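Local coordinates for protein tyrosine phosphatase PRL-1 (Leishmania major, PDB 3S4O), which has protein tyrosine phosphatase activity, hydrolysing phosphotyrosine in proteins, and may act as a virulence factor that supports survival of the parasite inside host macrophages, at residues 12-15 with 19-22. Sequence-based numbering, arbitrary orientation.
Sequences CCDP and SRVL
OD2 of Asp14 touches both CD of Arg20, at 3.6 Å, and CD1 of Leu22, at 3.7 Å. CG of Asp14 is anti to the backbone N (chi1 -152°), and this lays the carboxylate beside both neighbours. The carboxylate and guanidinium planes stand 76° apart. Asp14 OD2 is 4.6 Å from Arg20 NE and far off the guanidinium plane. No N-H points at it, so any attraction is probably just that of nearby opposite charges. The other carboxylate oxygen, OD1, accepts a weak hydrogen bond from Gln16 N. Leu22 points across to the 12-15 segment. Its CD1 meets CB of Asp14, while CD2 packs at 3.7 Å from Cys13 O and, more loosely, crosses the Pro15 ring near CD. Leu98 of helix 84-103 also touches Leu22. Cys13 and Val21 form a non-hydrogen-bonded antiparallel pair with diverging side chains; Cys13 SG and Val21 CG2 are 4.4 Å apart. The backbone bonds flank this pair: Asp14 N to Arg20 O at 2.6 Å, nearly straight, and Leu22 N to Cys12 O at 2.8 Å. This is the loop end of the beta hairpin joining edge strand 7-13 to strand 21-28 in the mixed sheet of the phosphatase fold.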
loop_
_atom_site.group_PDB
_atom_site.type_symbol
_atom_site.label_atom_id
_atom_site.label_comp_id
_atom_site.label_asym_id
_atom_site.label_seq_id
_atom_site.Cartn_x
_atom_site.Cartn_y
_atom_site.Cartn_z
ATOM N N CYS A 12 -7.571 3.660 5.295
ATOM C CA CYS A 12 -8.580 3.916 4.277
ATOM C C CYS A 12 -9.931 3.531 4.870
ATOM O O CYS A 12 -10.177 2.358 5.160
ATOM C CB CYS A 12 -8.307 3.100 3.012
ATOM S SG CYS A 12 -9.498 3.373 1.687
ATOM N N CYS A 13 -10.801 4.525 5.022
ATOM C CA CYS A 13 -12.068 4.355 5.730
ATOM C C CYS A 13 -13.284 4.214 4.815
ATOM O O CYS A 13 -13.296 4.716 3.699
ATOM C CB CYS A 13 -12.282 5.529 6.689
ATOM S SG CYS A 13 -11.004 5.641 7.973
ATOM N N ASP A 14 -14.300 3.511 5.317
ATOM C CA ASP A 14 -15.589 3.362 4.628
ATOM C C ASP A 14 -16.243 4.739 4.398
ATOM O O ASP A 14 -16.531 5.460 5.363
ATOM C CB ASP A 14 -16.536 2.473 5.449
ATOM C CG ASP A 14 -17.564 1.729 4.593
ATOM O OD1 ASP A 14 -18.042 2.271 3.573
ATOM O OD2 ASP A 14 -17.919 0.591 4.971
ATOM N N PRO A 15 -16.470 5.105 3.135
ATOM C CA PRO A 15 -17.165 6.353 2.816
ATOM C C PRO A 15 -18.509 6.477 3.535
ATOM O O PRO A 15 -18.846 7.541 4.053
ATOM C CB PRO A 15 -17.402 6.246 1.305
ATOM C CG PRO A 15 -16.392 5.299 0.828
ATOM C CD PRO A 15 -16.208 4.315 1.920
ATOM N N SER A 19 -16.514 5.778 10.345
ATOM C CA SER A 19 -16.155 5.049 11.559
ATOM C C SER A 19 -15.326 3.801 11.241
ATOM O O SER A 19 -14.447 3.395 12.007
ATOM C CB SER A 19 -17.417 4.620 12.297
ATOM O OG SER A 19 -17.102 3.985 13.515
ATOM N N ARG A 20 -15.627 3.208 10.093
ATOM C CA ARG A 20 -15.173 1.862 9.753
ATOM C C ARG A 20 -13.991 1.894 8.801
ATOM O O ARG A 20 -14.059 2.508 7.734
ATOM C CB ARG A 20 -16.341 1.063 9.146
ATOM C CG ARG A 20 -16.231 -0.467 9.182
ATOM C CD ARG A 20 -16.441 -1.138 7.779
ATOM N NE ARG A 20 -15.951 -2.523 7.719
ATOM C CZ ARG A 20 -16.640 -3.594 8.121
ATOM N NH1 ARG A 20 -17.867 -3.470 8.636
ATOM N NH2 ARG A 20 -16.101 -4.805 8.012
ATOM N N VAL A 21 -12.906 1.238 9.213
ATOM C CA VAL A 21 -11.722 1.078 8.379
ATOM C C VAL A 21 -11.878 -0.094 7.414
ATOM O O VAL A 21 -12.184 -1.220 7.841
ATOM C CB VAL A 21 -10.461 0.831 9.223
ATOM C CG1 VAL A 21 -9.242 0.640 8.308
ATOM C CG2 VAL A 21 -10.249 1.976 10.219
ATOM N N LEU A 22 -11.639 0.183 6.128
ATOM C CA LEU A 22 -11.638 -0.835 5.072
ATOM C C LEU A 22 -10.303 -1.572 5.006
ATOM O O LEU A 22 -10.269 -2.805 4.977
ATOM C CB LEU A 22 -11.886 -0.203 3.701
ATOM C CG LEU A 22 -13.283 -0.096 3.078
ATOM C CD1 LEU A 22 -14.395 -0.284 4.080
ATOM C CD2 LEU A 22 -13.403 1.226 2.345
#